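Local coordinates for cell wall binding protein cwp8 (Peptoclostridium difficile, PDB 5J6Q) that probably anchors itself noncovalently to the bacterial cell wall through its three CWB2 modules, as a protein associated with the S-layer, at residues L15-F27 with R39-A53. Residues are numbered along the deposited sequence; the frame is centred on the assembly and turned at random.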
ATOM      1  N   LEU A  15     -10.351  14.032  23.697  1.00 67.78           N
ATOM      2  CA  LEU A  15      -9.565  15.263  23.776  1.00 58.15           C
ATOM      3  C   LEU A  15     -10.396  16.294  24.514  1.00 49.53           C
ATOM      4  O   LEU A  15      -9.900  16.951  25.407  1.00 50.16           O
ATOM      5  CB  LEU A  15      -9.188  15.749  22.353  1.00 57.45           C
ATOM      6  CG  LEU A  15      -8.502  17.122  22.368  1.00 59.50           C
ATOM      7  CD1 LEU A  15      -7.061  16.951  22.788  1.00 55.53           C
ATOM      8  CD2 LEU A  15      -8.611  17.756  20.979  1.00 61.70           C
ATOM      9  N   ILE A  16     -11.644  16.436  24.142  1.00 43.95           N
ATOM     10  CA  ILE A  16     -12.529  17.376  24.789  1.00 47.27           C
ATOM     11  C   ILE A  16     -12.610  17.252  26.391  1.00 56.31           C
ATOM     12  O   ILE A  16     -12.669  18.274  27.075  1.00 59.30           O
ATOM     13  CB  ILE A  16     -13.837  17.088  24.142  1.00 42.38           C
ATOM     14  CG1 ILE A  16     -13.742  17.459  22.643  1.00 39.45           C
ATOM     15  CG2 ILE A  16     -14.971  17.811  24.898  1.00 38.52           C
ATOM     16  CD1 ILE A  16     -14.981  17.046  21.803  1.00 41.03           C
ATOM     17  N   GLU A  17     -12.604  16.018  26.964  1.00 63.67           N
ATOM     18  CA  GLU A  17     -12.666  15.870  28.440  1.00 68.33           C
ATOM     19  C   GLU A  17     -11.278  16.064  28.985  1.00 67.77           C
ATOM     20  O   GLU A  17     -11.070  16.413  30.141  1.00 69.16           O
ATOM     21  CB  GLU A  17     -13.205  14.488  28.825  1.00 72.95           C
ATOM     22  CG  GLU A  17     -14.535  14.582  29.560  1.00 79.89           C
ATOM     23  CD  GLU A  17     -14.382  15.100  30.982  1.00 88.13           C
ATOM     24  OE1 GLU A  17     -13.707  14.413  31.796  1.00 87.84           O
ATOM     25  OE2 GLU A  17     -14.939  16.198  31.290  1.00 91.23           O
ATOM     26  N   GLU A  18     -10.314  15.829  28.136  1.00 65.21           N
ATOM     27  CA  GLU A  18      -8.931  16.060  28.482  1.00 62.03           C
ATOM     28  C   GLU A  18      -8.838  17.597  28.694  1.00 58.61           C
ATOM     29  O   GLU A  18      -8.274  18.100  29.678  1.00 53.47           O
ATOM     30  CB  GLU A  18      -8.047  15.568  27.315  1.00 70.86           C
ATOM     31  CG  GLU A  18      -7.688  14.084  27.410  1.00 81.92           C
ATOM     32  CD  GLU A  18      -6.728  13.611  26.319  1.00 90.46           C
ATOM     33  OE1 GLU A  18      -6.277  14.427  25.489  1.00 91.48           O
ATOM     34  OE2 GLU A  18      -6.429  12.400  26.299  1.00 95.58           O
ATOM     35  N   VAL A  19      -9.465  18.354  27.768  1.00 53.68           N
ATOM     36  CA  VAL A  19      -9.402  19.807  27.878  1.00 48.65           C
ATOM     37  C   VAL A  19     -10.319  20.291  29.047  1.00 37.23           C
ATOM     38  O   VAL A  19      -9.936  21.183  29.778  1.00 35.51           O
ATOM     39  CB  VAL A  19      -9.843  20.376  26.499  1.00 43.69           C
ATOM     40  CG1 VAL A  19     -10.002  21.860  26.623  1.00 41.71           C
ATOM     41  CG2 VAL A  19      -8.813  20.028  25.404  1.00 46.22           C
ATOM     42  N   ARG A  20     -11.536  19.716  29.167  1.00 38.39           N
ATOM     43  CA  ARG A  20     -12.462  20.093  30.247  1.00 43.87           C
ATOM     44  C   ARG A  20     -11.722  20.004  31.604  1.00 46.04           C
ATOM     45  O   ARG A  20     -11.698  20.947  32.380  1.00 48.83           O
ATOM     46  CB  ARG A  20     -13.755  19.186  30.214  1.00 46.97           C
ATOM     47  CG  ARG A  20     -14.802  19.743  31.146  1.00 45.59           C
ATOM     48  CD  ARG A  20     -16.188  19.129  31.069  1.00 61.89           C
ATOM     49  NE  ARG A  20     -16.496  18.448  29.810  1.00 65.35           N
ATOM     50  CZ  ARG A  20     -17.259  18.972  28.857  1.00 52.83           C
ATOM     51  NH1 ARG A  20     -17.783  20.182  29.002  1.00 50.62           N
ATOM     52  NH2 ARG A  20     -17.499  18.292  27.750  1.00 56.99           N
ATOM     53  N   LYS A  21     -11.061  18.908  31.851  1.00 50.74           N
ATOM     54  CA  LYS A  21     -10.336  18.747  33.107  1.00 55.81           C
ATOM     55  C   LYS A  21      -9.202  19.717  33.249  1.00 59.31           C
ATOM     56  O   LYS A  21      -9.042  20.315  34.324  1.00 58.44           O
ATOM     57  CB  LYS A  21      -9.798  17.309  33.202  1.00 60.35           C
ATOM     58  CG  LYS A  21     -10.878  16.311  33.604  1.00 71.33           C
ATOM     59  CD  LYS A  21     -10.277  14.916  33.849  1.00 85.19           C
ATOM     60  CE  LYS A  21     -11.333  13.827  33.773  1.00 93.52           C
ATOM     61  NZ  LYS A  21     -10.738  12.467  33.628  1.00 96.42           N
ATOM     62  N   ALA A  22      -8.401  19.921  32.160  1.00 58.70           N
ATOM     63  CA  ALA A  22      -7.231  20.812  32.244  1.00 54.50           C
ATOM     64  C   ALA A  22      -7.706  22.264  32.516  1.00 50.30           C
ATOM     65  O   ALA A  22      -7.026  23.043  33.225  1.00 46.01           O
ATOM     66  CB  ALA A  22      -6.413  20.742  30.926  1.00 52.37           C
ATOM     67  N   LEU A  23      -8.848  22.644  31.914  1.00 45.23           N
ATOM     68  CA  LEU A  23      -9.393  23.997  32.178  1.00 46.88           C
ATOM     69  C   LEU A  23      -9.716  24.169  33.683  1.00 52.41           C
ATOM     70  O   LEU A  23      -9.796  25.289  34.149  1.00 55.35           O
ATOM     71  CB  LEU A  23     -10.711  24.222  31.383  1.00 45.23           C
ATOM     72  CG  LEU A  23     -10.520  24.313  29.890  1.00 49.74           C
ATOM     73  CD1 LEU A  23     -11.856  24.413  29.142  1.00 46.38           C
ATOM     74  CD2 LEU A  23      -9.677  25.555  29.610  1.00 48.17           C
ATOM     75  N   GLU A  24      -9.921  23.059  34.448  1.00 58.40           N
ATOM     76  CA  GLU A  24     -10.239  23.312  35.853  1.00 65.20           C
ATOM     77  C   GLU A  24      -9.012  23.639  36.708  1.00 64.80           C
ATOM     78  O   GLU A  24      -9.182  24.276  37.755  1.00 62.72           O
ATOM     79  CB  GLU A  24     -11.039  22.128  36.409  1.00 65.40           C
ATOM     80  CG  GLU A  24     -12.431  22.113  35.790  1.00 64.43           C
ATOM     81  CD  GLU A  24     -12.975  23.547  35.597  1.00 70.41           C
ATOM     82  OE1 GLU A  24     -12.902  24.128  34.465  1.00 74.98           O
ATOM     83  OE2 GLU A  24     -13.451  24.110  36.571  1.00 74.59           O
ATOM     84  N   VAL A  25      -7.775  23.264  36.249  1.00 58.31           N
ATOM     85  CA  VAL A  25      -6.587  23.526  37.053  1.00 51.54           C
ATOM     86  C   VAL A  25      -6.295  25.024  37.156  1.00 49.81           C
ATOM     87  O   VAL A  25      -5.948  25.680  36.147  1.00 48.04           O
ATOM     88  CB  VAL A  25      -5.398  22.736  36.461  1.00 53.23           C
ATOM     89  CG1 VAL A  25      -4.181  22.905  37.351  1.00 59.85           C
ATOM     90  CG2 VAL A  25      -5.749  21.238  36.339  1.00 57.74           C
ATOM     91  N   LYS A  26      -6.442  25.574  38.366  1.00 46.84           N
ATOM     92  CA  LYS A  26      -6.192  26.991  38.585  1.00 53.80           C
ATOM     93  C   LYS A  26      -5.095  27.187  39.670  1.00 57.37           C
ATOM     94  O   LYS A  26      -4.751  26.232  40.392  1.00 56.39           O
ATOM     95  CB  LYS A  26      -7.482  27.686  39.058  1.00 57.30           C
ATOM     96  CG  LYS A  26      -8.244  28.343  37.910  1.00 67.74           C
ATOM     97  CD  LYS A  26      -9.066  27.392  37.111  1.00 73.87           C
ATOM     98  CE  LYS A  26     -10.262  28.110  36.483  1.00 78.82           C
ATOM     99  NZ  LYS A  26     -11.426  27.194  36.368  1.00 79.22           N
ATOM    100  N   PHE A  27      -4.582  28.409  39.768  1.00 56.25           N
ATOM    101  CA  PHE A  27      -3.575  28.769  40.737  1.00 61.73           C
ATOM    102  C   PHE A  27      -4.324  29.044  42.041  1.00 66.27           C
ATOM    103  O   PHE A  27      -5.312  29.774  41.998  1.00 65.90           O
ATOM    104  CB  PHE A  27      -2.849  30.046  40.319  1.00 61.93           C
ATOM    105  CG  PHE A  27      -1.855  29.824  39.213  1.00 63.09           C
ATOM    106  CD1 PHE A  27      -2.098  30.306  37.942  1.00 61.30           C
ATOM    107  CD2 PHE A  27      -0.690  29.100  39.437  1.00 57.45           C
ATOM    108  CE1 PHE A  27      -1.197  30.073  36.910  1.00 67.94           C
ATOM    109  CE2 PHE A  27       0.209  28.869  38.395  1.00 63.01           C
ATOM    110  CZ  PHE A  27      -0.050  29.357  37.142  1.00 62.61           C
ATOM    111  N   ARG A  39      -6.311  30.326  35.101  1.00 44.14           N
ATOM    112  CA  ARG A  39      -6.042  28.942  34.736  1.00 42.49           C
ATOM    113  C   ARG A  39      -4.511  28.705  34.623  1.00 46.53           C
ATOM    114  O   ARG A  39      -3.744  29.626  34.299  1.00 42.85           O
ATOM    115  CB  ARG A  39      -6.595  28.507  33.373  1.00 47.97           C
ATOM    116  CG  ARG A  39      -8.067  28.837  33.157  1.00 54.63           C
ATOM    117  CD  ARG A  39      -8.286  29.008  31.644  1.00 47.43           C
ATOM    118  NE  ARG A  39      -9.705  28.871  31.357  1.00 54.01           N
ATOM    119  CZ  ARG A  39     -10.281  28.949  30.159  1.00 59.20           C
ATOM    120  NH1 ARG A  39     -11.599  28.820  30.045  1.00 48.96           N
ATOM    121  NH2 ARG A  39      -9.539  29.150  29.057  1.00 48.43           N
ATOM    122  N   VAL A  40      -4.109  27.466  34.853  1.00 48.11           N
ATOM    123  CA  VAL A  40      -2.694  27.146  34.729  1.00 53.30           C
ATOM    124  C   VAL A  40      -2.405  26.674  33.299  1.00 49.36           C
ATOM    125  O   VAL A  40      -1.245  26.704  32.912  1.00 48.59           O
ATOM    126  CB  VAL A  40      -2.145  26.142  35.756  1.00 49.27           C
ATOM    127  CG1 VAL A  40      -2.269  26.444  37.263  1.00 48.58           C
ATOM    128  CG2 VAL A  40      -1.752  24.750  35.321  1.00 47.19           C
ATOM    129  N   TYR A  41      -3.416  26.232  32.536  1.00 43.41           N
ATOM    130  CA  TYR A  41      -3.132  25.878  31.152  1.00 43.57           C
ATOM    131  C   TYR A  41      -3.657  26.970  30.284  1.00 47.08           C
ATOM    132  O   TYR A  41      -4.759  27.499  30.524  1.00 47.94           O
ATOM    133  CB  TYR A  41      -3.725  24.529  30.750  1.00 43.22           C
ATOM    134  CG  TYR A  41      -3.042  23.430  31.530  1.00 51.19           C
ATOM    135  CD1 TYR A  41      -3.708  22.759  32.540  1.00 54.42           C
ATOM    136  CD2 TYR A  41      -1.715  23.093  31.272  1.00 54.96           C
ATOM    137  CE1 TYR A  41      -3.072  21.762  33.289  1.00 63.25           C
ATOM    138  CE2 TYR A  41      -1.064  22.105  32.011  1.00 67.77           C
ATOM    139  CZ  TYR A  41      -1.748  21.448  33.019  1.00 72.10           C
ATOM    140  OH  TYR A  41      -1.094  20.480  33.745  1.00 70.03           O
ATOM    141  N   ASP A  42      -2.832  27.357  29.291  1.00 45.58           N
ATOM    142  CA  ASP A  42      -3.195  28.363  28.343  1.00 40.42           C
ATOM    143  C   ASP A  42      -3.720  27.511  27.142  1.00 42.36           C
ATOM    144  O   ASP A  42      -2.971  26.774  26.469  1.00 40.87           O
ATOM    145  CB  ASP A  42      -1.949  29.244  28.009  1.00 45.55           C
ATOM    146  CG  ASP A  42      -2.261  30.187  26.877  1.00 52.79           C
ATOM    147  OD1 ASP A  42      -3.408  30.215  26.462  1.00 59.59           O
ATOM    148  OD2 ASP A  42      -1.325  30.906  26.391  1.00 51.80           O
ATOM    149  N   ILE A  43      -5.018  27.576  26.898  1.00 35.63           N
ATOM    150  CA  ILE A  43      -5.551  26.734  25.871  1.00 34.87           C
ATOM    151  C   ILE A  43      -6.290  27.514  24.759  1.00 35.33           C
ATOM    152  O   ILE A  43      -7.124  28.345  25.046  1.00 33.74           O
ATOM    153  CB  ILE A  43      -6.503  25.788  26.471  1.00 35.74           C
ATOM    154  CG1 ILE A  43      -5.811  25.047  27.680  1.00 31.14           C
ATOM    155  CG2 ILE A  43      -7.026  24.869  25.421  1.00 30.25           C
ATOM    156  CD1 ILE A  43      -6.584  23.765  28.087  1.00 37.42           C
ATOM    157  N   LYS A  44      -5.981  27.185  23.510  1.00 34.19           N
ATOM    158  CA  LYS A  44      -6.575  27.900  22.406  1.00 35.00           C
ATOM    159  C   LYS A  44      -6.992  26.999  21.331  1.00 36.23           C
ATOM    160  O   LYS A  44      -6.541  25.874  21.214  1.00 36.79           O
ATOM    161  CB  LYS A  44      -5.527  28.882  21.839  1.00 33.06           C
ATOM    162  CG  LYS A  44      -5.200  29.962  22.782  1.00 32.96           C
ATOM    163  CD  LYS A  44      -3.768  30.350  22.622  1.00 49.04           C
ATOM    164  CE  LYS A  44      -3.600  31.815  22.522  1.00 60.67           C
ATOM    165  NZ  LYS A  44      -2.914  32.284  23.713  1.00 58.50           N
ATOM    166  N   VAL A  45      -7.901  27.533  20.499  1.00 34.65           N
ATOM    167  CA  VAL A  45      -8.443  26.872  19.342  1.00 33.13           C
ATOM    168  C   VAL A  45      -8.122  27.846  18.130  1.00 40.29           C
ATOM    169  O   VAL A  45      -8.780  28.854  18.078  1.00 36.56           O
ATOM    170  CB  VAL A  45      -9.959  26.721  19.561  1.00 40.05           C
ATOM    171  CG1 VAL A  45     -10.596  26.198  18.264  1.00 42.35           C
ATOM    172  CG2 VAL A  45     -10.211  25.721  20.743  1.00 38.63           C
ATOM    173  N   ASP A  46      -7.157  27.522  17.197  1.00 42.36           N
ATOM    174  CA  ASP A  46      -6.726  28.425  16.072  1.00 35.11           C
ATOM    175  C   ASP A  46      -6.404  29.714  16.701  1.00 31.23           C
ATOM    176  O   ASP A  46      -7.023  30.707  16.384  1.00 32.57           O
ATOM    177  CB  ASP A  46      -7.864  28.589  15.046  1.00 32.97           C
ATOM    178  CG  ASP A  46      -8.032  27.351  14.180  1.00 38.26           C
ATOM    179  OD1 ASP A  46      -7.093  26.528  14.140  1.00 40.92           O
ATOM    180  OD2 ASP A  46      -9.121  27.199  13.538  1.00 37.99           O
ATOM    181  N   ASN A  47      -5.541  29.662  17.696  1.00 32.37           N
ATOM    182  CA  ASN A  47      -5.089  30.786  18.507  1.00 37.20           C
ATOM    183  C   ASN A  47      -6.177  31.660  19.125  1.00 41.42           C
ATOM    184  O   ASN A  47      -5.944  32.846  19.412  1.00 39.49           O
ATOM    185  CB  ASN A  47      -4.073  31.666  17.719  1.00 43.08           C
ATOM    186  CG  ASN A  47      -2.985  30.807  17.122  1.00 49.92           C
ATOM    187  OD1 ASN A  47      -2.978  30.541  15.897  1.00 53.16           O
ATOM    188  ND2 ASN A  47      -2.063  30.294  17.908  1.00 48.72           N
ATOM    189  N   VAL A  48      -7.376  31.127  19.337  1.00 35.73           N
ATOM    190  CA  VAL A  48      -8.295  32.000  20.013  1.00 32.70           C
ATOM    191  C   VAL A  48      -8.515  31.354  21.412  1.00 32.35           C
ATOM    192  O   VAL A  48      -8.818  30.152  21.474  1.00 30.48           O
ATOM    193  CB  VAL A  48      -9.639  32.153  19.272  1.00 37.27           C
ATOM    194  CG1 VAL A  48     -10.599  32.998  20.128  1.00 39.95           C
ATOM    195  CG2 VAL A  48      -9.408  32.872  17.898  1.00 37.79           C
ATOM    196  N   ASN A  49      -8.330  32.127  22.472  1.00 33.57           N
ATOM    197  CA  ASN A  49      -8.578  31.656  23.849  1.00 40.13           C
ATOM    198  C   ASN A  49      -9.872  30.793  23.981  1.00 35.63           C
ATOM    199  O   ASN A  49     -10.911  31.194  23.520  1.00 34.61           O
ATOM    200  CB  ASN A  49      -8.666  32.812  24.778  1.00 39.99           C
ATOM    201  CG  ASN A  49      -8.898  32.292  26.215  1.00 55.81           C
ATOM    202  OD1 ASN A  49      -7.960  31.759  26.853  1.00 51.77           O
ATOM    203  ND2 ASN A  49     -10.128  32.422  26.777  1.00 57.17           N
ATOM    204  N   LEU A  50      -9.779  29.631  24.540  1.00 36.00           N
ATOM    205  CA  LEU A  50     -10.952  28.753  24.678  1.00 36.93           C
ATOM    206  C   LEU A  50     -11.871  29.213  25.853  1.00 34.08           C
ATOM    207  O   LEU A  50     -11.453  29.178  26.990  1.00 34.23           O
ATOM    208  CB  LEU A  50     -10.512  27.309  24.905  1.00 31.45           C
ATOM    209  CG  LEU A  50     -11.651  26.269  24.736  1.00 38.33           C
ATOM    210  CD1 LEU A  50     -12.495  26.453  23.442  1.00 40.45           C
ATOM    211  CD2 LEU A  50     -10.920  24.919  24.610  1.00 50.76           C
ATOM    212  N   THR A  51     -13.093  29.632  25.560  1.00 35.32           N
ATOM    213  CA  THR A  51     -14.001  30.096  26.608  1.00 36.37           C
ATOM    214  C   THR A  51     -14.325  28.816  27.528  1.00 31.17           C
ATOM    215  O   THR A  51     -14.209  28.970  28.720  1.00 30.05           O
ATOM    216  CB  THR A  51     -15.309  30.622  26.051  1.00 34.79           C
ATOM    217  OG1 THR A  51     -15.027  31.658  25.095  1.00 42.22           O
ATOM    218  CG2 THR A  51     -16.222  31.169  27.246  1.00 38.79           C
ATOM    219  N   ASN A  52     -14.643  27.612  26.979  1.00 23.92           N
ATOM    220  CA  ASN A  52     -14.892  26.415  27.932  1.00 29.45           C
ATOM    221  C   ASN A  52     -14.917  25.179  27.065  1.00 33.93           C
ATOM    222  O   ASN A  52     -14.800  25.367  25.848  1.00 36.91           O
ATOM    223  CB  ASN A  52     -16.233  26.665  28.738  1.00 27.45           C
ATOM    224  CG  ASN A  52     -17.471  26.915  27.844  1.00 30.51           C
ATOM    225  OD1 ASN A  52     -17.653  26.278  26.831  1.00 32.89           O
ATOM    226  ND2 ASN A  52     -18.400  27.801  28.148  1.00 27.07           N
ATOM    227  N   ALA A  53     -15.123  23.897  27.583  1.00 35.67           N
ATOM    228  CA  ALA A  53     -15.033  22.801  26.655  1.00 35.84           C
ATOM    229  C   ALA A  53     -16.126  22.777  25.721  1.00 34.62           C
ATOM    230  O   ALA A  53     -15.961  22.268  24.610  1.00 34.04           O
ATOM    231  CB  ALA A  53     -14.987  21.470  27.374  1.00 44.36           C
TER
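Leu23 lays its CD2 methyl over the centre of one face of the Arg39 guanidinium, 3.5 Å from CZ, the two side chains running side by side in the same direction. Arg39 is extended from CG to NE, which carries its flat end to the loop at Leu50; there NH1 and NH2 both grip Leu50 O end-on, in the guanidinium plane, the NH2 bond being 2.8 Å. A long arginine suits this place because its edge satisfies a carbonyl while its face accepts a methyl. The other branch of Leu23, CD1, rests against Ala53 N at 3.7 Å. Small Ala53 lets Arg20 fold across it, with Ala53 CB 3.5 Å from Arg20 NH1. Beyond the helix, Val40 N donates to Val25 O (2.9 Å, 161°), part of a single bridge pairing Lys26 with Arg39. Val40 CG1, anti to its carbonyl carbon (chi1 -58°), sits over the centre of the Phe27 ring as a CH-pi contact, whereas Tyr41 turns its ring edge to Ala22 O. Ile43 CD1 reaches Leu23 CD2 at 3.9 Å. Helix 13-24 thus packs across strand 41-45, which pairs antiparallel with strand 68-75, while helix 53-61 flanks helix 13-24, Leu56 touching Val19.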